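Local coordinates for protein glutamate--cysteine ligase GshA (Methylobacillus flagellatus KT, PDB 3K1T) that probably acts as a ligase joining glutamate to cysteine to form gamma-glutamylcysteine, at residues F169-I174 and L191-I196; A42-S47 and V86-I91; V282-G287 and N311-V316; F237-G242 and V322-L327. One frame throughout, in Å; residues are numbered along the deposited sequence.

Contact 1 (F169-I174 and L191-I196); sequences FDSCAI and LEQSLI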
loop_
_atom_site.group_PDB
_atom_site.type_symbol
_atom_site.label_atom_id
_atom_site.label_comp_id
_atom_site.label_asym_id
_atom_site.label_seq_id
_atom_site.Cartn_x
_atom_site.Cartn_y
_atom_site.Cartn_z
ATOM N N PHE A 169 -16.185 22.227 13.134
ATOM C CA PHE A 169 -15.530 21.346 12.165
ATOM C C PHE A 169 -15.538 21.989 10.789
ATOM O O PHE A 169 -16.586 22.077 10.132
ATOM C CB PHE A 169 -16.230 19.996 12.072
ATOM C CG PHE A 169 -15.503 18.990 11.193
ATOM C CD1 PHE A 169 -14.415 18.281 11.693
ATOM C CD2 PHE A 169 -15.922 18.749 9.898
ATOM C CE1 PHE A 169 -13.753 17.329 10.919
ATOM C CE2 PHE A 169 -15.264 17.800 9.104
ATOM C CZ PHE A 169 -14.182 17.092 9.614
ATOM N N ASP A 170 -14.375 22.435 10.364
ATOM C CA ASP A 170 -14.261 23.005 9.030
ATOM C C ASP A 170 -13.232 22.230 8.253
ATOM O O ASP A 170 -12.047 22.336 8.536
ATOM C CB ASP A 170 -13.875 24.477 9.049
ATOM C CG ASP A 170 -13.752 25.026 7.618
ATOM O OD1 ASP A 170 -12.737 24.786 6.945
ATOM O OD2 ASP A 170 -14.692 25.631 7.129
ATOM N N SER A 171 -13.676 21.455 7.257
ATOM C CA SER A 171 -12.747 20.604 6.553
ATOM C C SER A 171 -12.091 21.284 5.425
ATOM O O SER A 171 -12.576 22.247 4.814
ATOM C CB SER A 171 -13.406 19.322 6.024
ATOM O OG SER A 171 -14.386 19.629 5.052
ATOM N N CYS A 172 -10.995 20.658 5.082
ATOM C CA CYS A 172 -10.125 21.050 4.043
ATOM C C CYS A 172 -10.781 20.615 2.648
ATOM O O CYS A 172 -10.840 21.351 1.649
ATOM C CB CYS A 172 -8.750 20.376 4.461
ATOM S SG CYS A 172 -8.215 20.394 6.454
ATOM N N ALA A 173 -11.294 19.401 2.632
ATOM C CA ALA A 173 -11.863 18.812 1.448
ATOM C C ALA A 173 -13.121 18.037 1.799
ATOM O O ALA A 173 -13.388 17.754 2.969
ATOM C CB ALA A 173 -10.833 17.882 0.795
ATOM N N ILE A 174 -13.868 17.673 0.767
ATOM C CA ILE A 174 -15.158 17.010 0.901
ATOM C C ILE A 174 -15.151 15.756 0.040
ATOM O O ILE A 174 -14.982 15.856 -1.170
ATOM C CB ILE A 174 -16.288 17.937 0.431
ATOM C CG1 ILE A 174 -16.296 19.220 1.284
ATOM C CG2 ILE A 174 -17.664 17.225 0.463
ATOM C CD1 ILE A 174 -17.064 20.364 0.613
ATOM N N LEU A 191 -18.101 26.303 -3.987
ATOM C CA LEU A 191 -17.446 26.209 -2.690
ATOM C C LEU A 191 -15.939 26.445 -2.800
ATOM O O LEU A 191 -15.323 26.166 -3.851
ATOM C CB LEU A 191 -17.700 24.843 -2.045
ATOM C CG LEU A 191 -19.143 24.448 -1.679
ATOM C CD1 LEU A 191 -19.222 22.898 -1.281
ATOM C CD2 LEU A 191 -19.649 25.345 -0.556
ATOM N N GLU A 192 -15.346 26.917 -1.699
ATOM C CA GLU A 192 -13.881 27.017 -1.570
ATOM C C GLU A 192 -13.183 25.652 -1.384
ATOM O O GLU A 192 -12.030 25.502 -1.775
ATOM C CB GLU A 192 -13.495 27.899 -0.382
ATOM C CG GLU A 192 -13.919 29.309 -0.519
ATOM C CD GLU A 192 -13.623 30.170 0.709
ATOM O OE1 GLU A 192 -13.009 29.699 1.720
ATOM O OE2 GLU A 192 -14.013 31.346 0.645
ATOM N N GLN A 193 -13.869 24.701 -0.774
ATOM C CA GLN A 193 -13.330 23.366 -0.518
ATOM C C GLN A 193 -13.430 22.498 -1.766
ATOM O O GLN A 193 -14.423 22.552 -2.494
ATOM C CB GLN A 193 -14.141 22.709 0.585
ATOM C CG GLN A 193 -13.998 23.353 1.936
ATOM C CD GLN A 193 -15.309 23.408 2.704
ATOM O OE1 GLN A 193 -16.382 23.700 2.123
ATOM N NE2 GLN A 193 -15.244 23.149 4.002
ATOM N N SER A 194 -12.421 21.678 -2.025
ATOM C CA SER A 194 -12.496 20.762 -3.156
ATOM C C SER A 194 -13.416 19.602 -2.912
ATOM O O SER A 194 -13.426 19.033 -1.802
ATOM C CB SER A 194 -11.112 20.215 -3.472
ATOM O OG SER A 194 -10.295 21.306 -3.858
ATOM N N LEU A 195 -14.215 19.272 -3.922
ATOM C CA LEU A 195 -14.979 18.058 -3.904
ATOM C C LEU A 195 -14.120 16.910 -4.472
ATOM O O LEU A 195 -13.305 17.133 -5.390
ATOM C CB LEU A 195 -16.251 18.188 -4.733
ATOM C CG LEU A 195 -17.321 19.198 -4.274
ATOM C CD1 LEU A 195 -18.422 19.245 -5.335
ATOM C CD2 LEU A 195 -17.923 18.824 -2.915
ATOM N N ILE A 196 -14.316 15.719 -3.913
ATOM C CA ILE A 196 -13.637 14.505 -4.350
ATOM C C ILE A 196 -14.690 13.446 -4.646
ATOM O O ILE A 196 -15.415 13.022 -3.754
ATOM C CB ILE A 196 -12.668 13.954 -3.281
ATOM C CG1 ILE A 196 -11.633 15.020 -2.873
ATOM C CG2 ILE A 196 -12.005 12.624 -3.803
ATOM C CD1 ILE A 196 -10.924 14.778 -1.536
#

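Contact 2 (A42-S47 and V86-I91); sequences APFYAS and VAVEKI. With SO4 (sulfate ion), chain B.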
loop_
_atom_site.group_PDB
_atom_site.type_symbol
_atom_site.label_atom_id
_atom_site.label_comp_id
_atom_site.label_asym_id
_atom_site.label_seq_id
_atom_site.Cartn_x
_atom_site.Cartn_y
_atom_site.Cartn_z
ATOM N N ALA A 42 -5.382 9.156 -10.917
ATOM C CA ALA A 42 -6.424 8.174 -10.670
ATOM C C ALA A 42 -7.388 8.796 -9.648
ATOM O O ALA A 42 -7.011 9.685 -8.851
ATOM C CB ALA A 42 -5.846 6.843 -10.101
ATOM N N PRO A 43 -8.636 8.318 -9.628
ATOM C CA PRO A 43 -9.584 8.818 -8.639
ATOM C C PRO A 43 -9.160 8.406 -7.224
ATOM O O PRO A 43 -8.359 7.474 -7.052
ATOM C CB PRO A 43 -10.910 8.075 -8.977
ATOM C CG PRO A 43 -10.692 7.456 -10.273
ATOM C CD PRO A 43 -9.242 7.272 -10.471
ATOM N N PHE A 44 -9.761 9.050 -6.224
ATOM C CA PHE A 44 -9.524 8.721 -4.815
ATOM C C PHE A 44 -9.886 7.248 -4.546
ATOM O O PHE A 44 -9.143 6.516 -3.880
ATOM C CB PHE A 44 -10.357 9.678 -3.902
ATOM C CG PHE A 44 -10.051 9.534 -2.445
ATOM C CD1 PHE A 44 -9.048 10.297 -1.860
ATOM C CD2 PHE A 44 -10.758 8.639 -1.652
ATOM C CE1 PHE A 44 -8.713 10.150 -0.535
ATOM C CE2 PHE A 44 -10.443 8.493 -0.306
ATOM C CZ PHE A 44 -9.412 9.251 0.254
ATOM N N TYR A 45 -11.071 6.843 -5.043
ATOM C CA TYR A 45 -11.568 5.492 -4.919
ATOM C C TYR A 45 -12.516 5.127 -6.061
ATOM O O TYR A 45 -13.001 6.007 -6.781
ATOM C CB TYR A 45 -12.173 5.200 -3.529
ATOM C CG TYR A 45 -13.382 5.989 -3.056
ATOM C CD1 TYR A 45 -14.067 6.915 -3.864
ATOM C CD2 TYR A 45 -13.826 5.825 -1.744
ATOM C CE1 TYR A 45 -15.171 7.653 -3.361
ATOM C CE2 TYR A 45 -14.923 6.520 -1.247
ATOM C CZ TYR A 45 -15.608 7.429 -2.051
ATOM O OH TYR A 45 -16.706 8.088 -1.514
ATOM N N ALA A 46 -12.753 3.827 -6.236
ATOM C CA ALA A 46 -13.605 3.338 -7.310
ATOM C C ALA A 46 -13.880 1.859 -7.149
ATOM O O ALA A 46 -13.094 1.119 -6.528
ATOM C CB ALA A 46 -12.931 3.596 -8.681
ATOM N N SER A 47 -14.971 1.410 -7.752
ATOM C CA SER A 47 -15.224 -0.021 -7.893
ATOM C C SER A 47 -15.633 -0.335 -9.319
ATOM O O SER A 47 -16.282 0.497 -9.999
ATOM C CB SER A 47 -16.280 -0.526 -6.911
ATOM O OG SER A 47 -17.547 0.013 -7.165
ATOM N N VAL A 86 -1.948 6.814 0.364
ATOM C CA VAL A 86 -1.441 7.253 -0.954
ATOM C C VAL A 86 -2.432 8.208 -1.621
ATOM O O VAL A 86 -2.049 9.258 -2.111
ATOM C CB VAL A 86 -1.162 6.024 -1.866
ATOM C CG1 VAL A 86 -0.787 6.464 -3.309
ATOM C CG2 VAL A 86 -0.029 5.165 -1.250
ATOM N N ALA A 87 -3.717 7.840 -1.650
ATOM C CA ALA A 87 -4.764 8.692 -2.227
ATOM C C ALA A 87 -4.795 10.070 -1.556
ATOM O O ALA A 87 -4.819 11.093 -2.238
ATOM C CB ALA A 87 -6.157 8.022 -2.126
ATOM N N VAL A 88 -4.790 10.103 -0.228
ATOM C CA VAL A 88 -4.700 11.370 0.500
ATOM C C VAL A 88 -3.482 12.205 0.076
ATOM O O VAL A 88 -3.604 13.416 -0.161
ATOM C CB VAL A 88 -4.697 11.131 2.005
ATOM C CG1 VAL A 88 -4.289 12.434 2.802
ATOM C CG2 VAL A 88 -6.056 10.557 2.447
ATOM N N GLU A 89 -2.309 11.586 0.001
ATOM C CA GLU A 89 -1.097 12.292 -0.396
ATOM C C GLU A 89 -1.122 12.842 -1.822
ATOM O O GLU A 89 -0.464 13.840 -2.084
ATOM C CB GLU A 89 0.133 11.391 -0.262
ATOM C CG GLU A 89 0.474 11.035 1.157
ATOM C CD GLU A 89 1.544 9.940 1.247
ATOM O OE1 GLU A 89 2.309 9.791 0.262
ATOM O OE2 GLU A 89 1.598 9.247 2.292
ATOM N N LYS A 90 -1.859 12.208 -2.744
ATOM C CA LYS A 90 -1.938 12.666 -4.137
ATOM C C LYS A 90 -3.056 13.677 -4.344
ATOM O O LYS A 90 -2.893 14.621 -5.116
ATOM C CB LYS A 90 -2.190 11.494 -5.105
ATOM C CG LYS A 90 -0.954 10.641 -5.278
ATOM C CD LYS A 90 -1.154 9.499 -6.219
ATOM C CE LYS A 90 0.109 8.654 -6.215
ATOM N NZ LYS A 90 -0.088 7.407 -6.929
ATOM N N ILE A 91 -4.173 13.480 -3.664
ATOM C CA ILE A 91 -5.402 14.231 -3.962
ATOM C C ILE A 91 -5.677 15.349 -2.960
ATOM O O ILE A 91 -6.246 16.373 -3.323
ATOM C CB ILE A 91 -6.633 13.295 -3.996
ATOM C CG1 ILE A 91 -6.485 12.210 -5.085
ATOM C CG2 ILE A 91 -7.934 14.094 -4.197
ATOM C CD1 ILE A 91 -6.272 12.767 -6.514
HETATM S S SO4 B . -20.563 -0.702 -5.369
HETATM O O1 SO4 B . -21.014 -2.021 -4.993
HETATM O O2 SO4 B . -19.171 -0.832 -5.075
HETATM O O3 SO4 B . -20.754 -0.438 -6.778
HETATM O O4 SO4 B . -21.212 0.337 -4.538
#

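Contact 3 (V282-G287 and N311-V316); sequences VKADAG and NKMSVV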
loop_
_atom_site.group_PDB
_atom_site.type_symbol
_atom_site.label_atom_id
_atom_site.label_comp_id
_atom_site.label_asym_id
_atom_site.label_seq_id
_atom_site.Cartn_x
_atom_site.Cartn_y
_atom_site.Cartn_z
ATOM N N VAL A 282 -30.342 -2.318 -23.387
ATOM C CA VAL A 282 -30.847 -1.019 -23.852
ATOM C C VAL A 282 -30.975 -0.094 -22.652
ATOM O O VAL A 282 -31.744 -0.366 -21.716
ATOM C CB VAL A 282 -32.193 -1.153 -24.586
ATOM C CG1 VAL A 282 -32.630 0.201 -25.200
ATOM C CG2 VAL A 282 -32.130 -2.264 -25.673
ATOM N N LYS A 283 -30.188 0.983 -22.671
ATOM C CA LYS A 283 -30.126 1.943 -21.562
ATOM C C LYS A 283 -30.700 3.312 -22.022
ATOM O O LYS A 283 -30.086 3.969 -22.851
ATOM C CB LYS A 283 -28.679 2.130 -21.094
ATOM C CG LYS A 283 -27.875 0.826 -20.756
ATOM C CD LYS A 283 -26.311 1.034 -20.904
ATOM C CE LYS A 283 -25.458 -0.180 -20.422
ATOM N NZ LYS A 283 -25.179 -0.096 -18.900
ATOM N N ALA A 284 -31.854 3.719 -21.485
ATOM C CA ALA A 284 -32.458 5.020 -21.822
ATOM C C ALA A 284 -32.000 6.002 -20.741
ATOM O O ALA A 284 -32.395 5.848 -19.580
ATOM C CB ALA A 284 -33.980 4.925 -21.847
ATOM N N ASP A 285 -31.157 6.960 -21.104
ATOM C CA ASP A 285 -30.607 7.942 -20.156
ATOM C C ASP A 285 -31.453 9.225 -20.114
ATOM O O ASP A 285 -31.535 9.932 -21.109
ATOM C CB ASP A 285 -29.198 8.333 -20.553
ATOM C CG ASP A 285 -28.580 9.386 -19.591
ATOM O OD1 ASP A 285 -28.999 9.476 -18.421
ATOM O OD2 ASP A 285 -27.670 10.106 -20.030
ATOM N N ALA A 286 -32.093 9.469 -18.977
ATOM C CA ALA A 286 -32.895 10.669 -18.759
ATOM C C ALA A 286 -32.204 11.633 -17.778
ATOM O O ALA A 286 -32.853 12.424 -17.100
ATOM C CB ALA A 286 -34.319 10.312 -18.310
ATOM N N GLY A 287 -30.879 11.609 -17.730
ATOM C CA GLY A 287 -30.151 12.625 -16.974
ATOM C C GLY A 287 -30.486 12.569 -15.494
ATOM O O GLY A 287 -30.438 11.506 -14.880
ATOM N N ASN A 311 -43.324 2.884 -19.924
ATOM C CA ASN A 311 -43.083 3.690 -18.715
ATOM C C ASN A 311 -41.671 3.559 -18.183
ATOM O O ASN A 311 -41.073 4.554 -17.748
ATOM C CB ASN A 311 -44.063 3.311 -17.596
ATOM C CG ASN A 311 -45.502 3.708 -17.918
ATOM O OD1 ASN A 311 -45.735 4.628 -18.697
ATOM N ND2 ASN A 311 -46.470 3.017 -17.306
ATOM N N LYS A 312 -41.136 2.335 -18.196
ATOM C CA LYS A 312 -39.777 2.115 -17.740
ATOM C C LYS A 312 -38.748 2.839 -18.615
ATOM O O LYS A 312 -37.815 3.504 -18.121
ATOM C CB LYS A 312 -39.450 0.599 -17.718
ATOM C CG LYS A 312 -38.033 0.305 -17.278
ATOM C CD LYS A 312 -37.777 -1.196 -16.976
ATOM C CE LYS A 312 -37.938 -2.061 -18.193
ATOM N NZ LYS A 312 -37.159 -3.355 -18.060
HETATM N N MSE A 313 -38.881 2.680 -19.919
HETATM C CA MSE A 313 -37.908 3.271 -20.855
HETATM C C MSE A 313 -38.058 4.813 -20.970
HETATM O O MSE A 313 -37.085 5.486 -21.265
HETATM C CB MSE A 313 -38.036 2.601 -22.217
HETATM C CG MSE A 313 -37.760 1.098 -22.136
HETATM SE SE MSE A 313 -36.108 0.638 -21.151
HETATM C CE MSE A 313 -35.159 1.174 -22.714
ATOM N N SER A 314 -39.252 5.346 -20.706
ATOM C CA SER A 314 -39.449 6.806 -20.600
ATOM C C SER A 314 -38.866 7.357 -19.308
ATOM O O SER A 314 -38.625 8.566 -19.203
ATOM C CB SER A 314 -40.940 7.162 -20.621
ATOM O OG SER A 314 -41.543 6.800 -21.843
ATOM N N VAL A 315 -38.696 6.471 -18.315
ATOM C CA VAL A 315 -38.042 6.758 -17.022
ATOM C C VAL A 315 -38.977 7.484 -16.073
ATOM O O VAL A 315 -39.130 7.051 -14.931
ATOM C CB VAL A 315 -36.670 7.491 -17.110
ATOM C CG1 VAL A 315 -36.022 7.626 -15.686
ATOM C CG2 VAL A 315 -35.684 6.768 -18.043
ATOM N N VAL A 316 -39.585 8.576 -16.516
ATOM C CA VAL A 316 -40.514 9.317 -15.698
ATOM C C VAL A 316 -41.770 9.672 -16.502
ATOM O O VAL A 316 -41.813 9.589 -17.738
ATOM C CB VAL A 316 -39.847 10.619 -15.113
ATOM C CG1 VAL A 316 -38.755 10.289 -14.022
ATOM C CG2 VAL A 316 -39.257 11.482 -16.246
#

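Contact 4 (F237-G242 and V322-L327); sequences FDTCGG and VSEVIL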
loop_
_atom_site.group_PDB
_atom_site.type_symbol
_atom_site.label_atom_id
_atom_site.label_comp_id
_atom_site.label_asym_id
_atom_site.label_seq_id
_atom_site.Cartn_x
_atom_site.Cartn_y
_atom_site.Cartn_z
ATOM N N PHE A 237 -20.779 -1.558 -28.580
ATOM C CA PHE A 237 -21.925 -0.696 -28.268
ATOM C C PHE A 237 -22.315 0.220 -29.439
ATOM O O PHE A 237 -21.574 0.405 -30.406
ATOM C CB PHE A 237 -21.678 0.116 -26.982
ATOM C CG PHE A 237 -20.848 1.354 -27.180
ATOM C CD1 PHE A 237 -19.473 1.273 -27.295
ATOM C CD2 PHE A 237 -21.449 2.605 -27.271
ATOM C CE1 PHE A 237 -18.691 2.411 -27.521
ATOM C CE2 PHE A 237 -20.664 3.753 -27.501
ATOM C CZ PHE A 237 -19.293 3.645 -27.628
ATOM N N ASP A 238 -23.477 0.818 -29.302
ATOM C CA ASP A 238 -23.940 1.868 -30.257
ATOM C C ASP A 238 -24.859 2.820 -29.478
ATOM O O ASP A 238 -25.227 2.538 -28.328
ATOM C CB ASP A 238 -24.642 1.184 -31.436
ATOM C CG ASP A 238 -24.850 2.114 -32.662
ATOM O OD1 ASP A 238 -24.287 3.232 -32.706
ATOM O OD2 ASP A 238 -25.612 1.692 -33.566
ATOM N N THR A 239 -25.249 3.935 -30.098
ATOM C CA THR A 239 -26.112 4.894 -29.449
ATOM C C THR A 239 -27.160 5.425 -30.424
ATOM O O THR A 239 -27.010 5.338 -31.654
ATOM C CB THR A 239 -25.327 6.138 -28.954
ATOM O OG1 THR A 239 -24.766 6.790 -30.089
ATOM C CG2 THR A 239 -24.227 5.796 -27.984
ATOM N N CYS A 240 -28.261 5.920 -29.877
ATOM C CA CYS A 240 -29.035 6.902 -30.617
ATOM C C CYS A 240 -29.506 8.033 -29.746
ATOM O O CYS A 240 -29.219 8.046 -28.551
ATOM C CB CYS A 240 -30.129 6.283 -31.397
ATOM S SG CYS A 240 -31.425 5.644 -30.460
ATOM N N GLY A 241 -30.122 9.042 -30.367
ATOM C CA GLY A 241 -30.530 10.237 -29.637
ATOM C C GLY A 241 -31.729 9.972 -28.764
ATOM O O GLY A 241 -32.149 8.829 -28.600
ATOM N N GLY A 242 -32.314 11.028 -28.214
ATOM C CA GLY A 242 -33.486 10.877 -27.385
ATOM C C GLY A 242 -34.634 10.336 -28.218
ATOM O O GLY A 242 -34.764 10.625 -29.433
ATOM N N VAL A 322 -35.609 11.613 -21.945
ATOM C CA VAL A 322 -34.536 10.750 -22.433
ATOM C C VAL A 322 -33.740 11.508 -23.485
ATOM O O VAL A 322 -34.300 11.951 -24.502
ATOM C CB VAL A 322 -35.088 9.445 -23.015
ATOM C CG1 VAL A 322 -33.935 8.621 -23.636
ATOM C CG2 VAL A 322 -35.800 8.630 -21.928
ATOM N N SER A 323 -32.437 11.657 -23.250
ATOM C CA SER A 323 -31.581 12.408 -24.152
ATOM C C SER A 323 -30.634 11.539 -24.995
ATOM O O SER A 323 -30.031 12.023 -25.967
ATOM C CB SER A 323 -30.776 13.437 -23.378
ATOM O OG SER A 323 -29.875 12.793 -22.486
ATOM N N GLU A 324 -30.510 10.265 -24.637
ATOM C CA GLU A 324 -29.619 9.359 -25.340
ATOM C C GLU A 324 -30.064 7.960 -24.991
ATOM O O GLU A 324 -30.509 7.710 -23.872
ATOM C CB GLU A 324 -28.153 9.521 -24.899
ATOM C CG GLU A 324 -27.154 8.671 -25.745
ATOM C CD GLU A 324 -25.659 8.905 -25.376
ATOM O OE1 GLU A 324 -25.296 8.935 -24.167
ATOM O OE2 GLU A 324 -24.854 9.049 -26.317
ATOM N N VAL A 325 -29.947 7.067 -25.959
ATOM C CA VAL A 325 -30.170 5.627 -25.728
ATOM C C VAL A 325 -28.869 4.934 -26.086
ATOM O O VAL A 325 -28.364 5.113 -27.195
ATOM C CB VAL A 325 -31.343 5.057 -26.556
ATOM C CG1 VAL A 325 -31.503 3.556 -26.326
ATOM C CG2 VAL A 325 -32.691 5.817 -26.266
ATOM N N ILE A 326 -28.328 4.177 -25.129
ATOM C CA ILE A 326 -27.104 3.415 -25.332
ATOM C C ILE A 326 -27.479 1.941 -25.448
ATOM O O ILE A 326 -28.245 1.423 -24.631
ATOM C CB ILE A 326 -26.094 3.619 -24.144
ATOM C CG1 ILE A 326 -25.748 5.103 -23.998
ATOM C CG2 ILE A 326 -24.788 2.794 -24.404
ATOM C CD1 ILE A 326 -25.275 5.531 -22.629
ATOM N N LEU A 327 -26.964 1.302 -26.493
ATOM C CA LEU A 327 -27.155 -0.120 -26.716
ATOM C C LEU A 327 -25.821 -0.799 -26.497
ATOM O O LEU A 327 -24.841 -0.437 -27.129
ATOM C CB LEU A 327 -27.638 -0.359 -28.145
ATOM C CG LEU A 327 -28.988 0.280 -28.469
ATOM C CD1 LEU A 327 -28.812 1.720 -28.942
ATOM C CD2 LEU A 327 -29.747 -0.566 -29.517
#

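Contact 1 (F169-I174 and L191-I196)
Ile174 O accepts the backbone N-H of Ile196 at 2.8 Å. The CA of Leu195 lies 3.5 Å from Ile174 O, in a CA-H...O contact. Ile174 N, in turn, donates to Ser194 O at 2.9 Å. These bonds set Ile174 beside Leu195 in parallel register.

A side chain makes the other polar grip. Gln193 NE2 donates to Ser171 O at 2.9 Å, with 165° at the hydrogen. The oxygen lies nearly in the amide plane of Gln193, but the donor is tilted 23° from the carbonyl plane of Ser171. Gln193 OE1 accepts from Leu164 N, so both ends of the amide are held and its rotation is fixed. Asp170 lies near this amide, but its salt bridge goes to Arg163.

Ile174 carries the apolar part. Its CG1 is anti to the carbonyl carbon (chi1 -60°), which sets CD1 against Gln193 and Leu191. CD1 is 3.7 Å from Gln193 CB, and the two side chains cross at about a right angle. That methyl also meets Leu191 CD1 at 3.8 Å. The CG2 branch of Ile174 lies side by side with Leu195 CD2 at 3.7 Å. Ala173 turns to the opposite sheet face, where its CB meets Ile196 CD1 at 3.9 Å.

Strand 97-102 flanks strand 173-177 too. The contact is a parallel strand pairing in a mixed sheet, and its connection contains no helix.

Contact 2 (A42-S47 and V86-I91)
Phe44 meets Ala87 through a CH-pi contact. Ala87 CB sits over one face of the Phe44 ring, 4.0 Å from the ring centroid and 26° off the normal. It is offset toward the rim, so Phe44 CD1 and CE1 are both 3.7 Å from Ala87 CB. The ring gets there because Phe44 CG is anti to the backbone N (chi1 -173°).

Most of the other contacts between the segments are apolar. Val88 CG2 approaches Phe44 CE1 at 4.0 Å. Ile91 CB lies near the ring plane, at the edge, 4.4 Å from Phe44 CD1. Ile91 CD1 also makes a van der Waals approach to a carbonyl oxygen, Ala42 O, 3.9 Å away. No hydrogen bond joins the two segments. Ile196 touches both Phe44 and Ile91 and adds to the same cluster.

The polar interactions go to other partners. Lys90 NZ forms a salt bridge with Asp350, and Glu89 OE2 bonds to His351 NE2 of the second subunit. Ser47 OG donates to sulfate O2 at 2.8 Å. Asn63, Gly67 and Arg359 also bond this ion, which probably came from the crystallisation liquor, but four protein groups around it are consistent with an anion pocket.

Helix 77-91 also takes part in the dimer interface, where Val86 packs on Val86 of the second subunit. Within the chain, the C-terminal part of this helix packs by small and branched side chains against the residues that lead into strand 45-52 of an antiparallel sheet.

Contact 3 (V282-G287 and N311-V316)
Ala284 and Met313 bring the backbones close, with CA atoms 5.8 Å apart. Strand 282-285 belongs to a four-stranded antiparallel sheet, and the end of helix 307-314 packs on one face of it. Val315 is the first residue to leave helical geometry, with a positive phi of 79°. No hydrogen bond joins the two segments.

Val282, Ala284 and Ala286 direct their CB atoms toward segment 311-316. Met313 is a selenomethionine. Its chain curls round at CB-CG (chi2 -48°) and again at CG-SE, which brings CE to the strand. There CE meets Val282 CG1 at 3.7 Å, and the two side chains cross at about a right angle. Ala284 CB is 4.0 Å from Met313 CE. It also lies only 3.2 Å from Met313 O, so the fit is tight here.

Val315 covers the next part of the strand. Its CG2 branch is 3.7 Å from Ala284 O and 3.8 Å from Ala286 CB. Met294 and Phe245 also touch Met313.

Asp285 points away from the helix and forms a salt bridge with Lys208. It also closes an Asx turn: Gly287 N donates to Asp285 OD1 at 2.9 Å, from 59° out of the carboxylate plane.

Contact 4 (F237-G242 and V322-L327)
Val322 O receives a CA-H...O contact from Gly242 CA at 3.2 Å. Ser323 then runs past Gly242 without a bond to it, and its backbone pairs with Asp285.

The CA-CB bond of Glu324 is directed away from strand 237-241, yet its extended chain reaches Thr239. Its CG is anti to the backbone N (chi1 -174°), and OE2 lies 3.7 Å from Thr239 CG2. The two side chains meet at an oblique angle. That OE2 is hydrogen-bonded to Ser209 OG.

Val325 forms a hydrogen-bonded pair with Cys240. Val325 N donates to Cys240 O at 2.9 Å, nearly straight at 177°, and Cys240 N donates to Val325 O at 2.8 Å. On the same sheet face, Cys240 SG lies 3.9 Å from Val325 CB.

Ile326 is the non-hydrogen-bonded partner of Thr239, and both project from the other face. Its CG2 is 4.4 Å from Phe237 CD2.

Leu327 repeats the two-bond pattern with Asp238. Leu327 N donates to Asp238 O at 2.8 Å, and Leu327 O accepts from Asp238 N.

The four-stranded antiparallel sheet runs in the order 237-241, 324-329, 280-285, 291-296. The contact is an outermost strand paired antiparallel to an inner one, with helix 210-226 on Phe237 and Ile326 and helix 251-272 on Leu327 and Cys240.

In the fold
Contact 2 comes first along the chain. It closes the loop from residues 42-47 to helix 77-91. Contact 1 follows in series, closing the short loop from 169-174 to 191-196 in the mixed sheet. The two touch through one apolar cluster, which the mixed sheet, helix 77-91 and the start of strand 45-52 share. Contact 4 opens next at 237-242 and closes at 322-327. Contact 3 is nested within that loop. Contacts 3 and 4 join through neighbouring strands 280-285 and 324-329. Contacts 2 and 3 lie on opposite sides of the chain's centre, their nearest atoms about 13 Å apart.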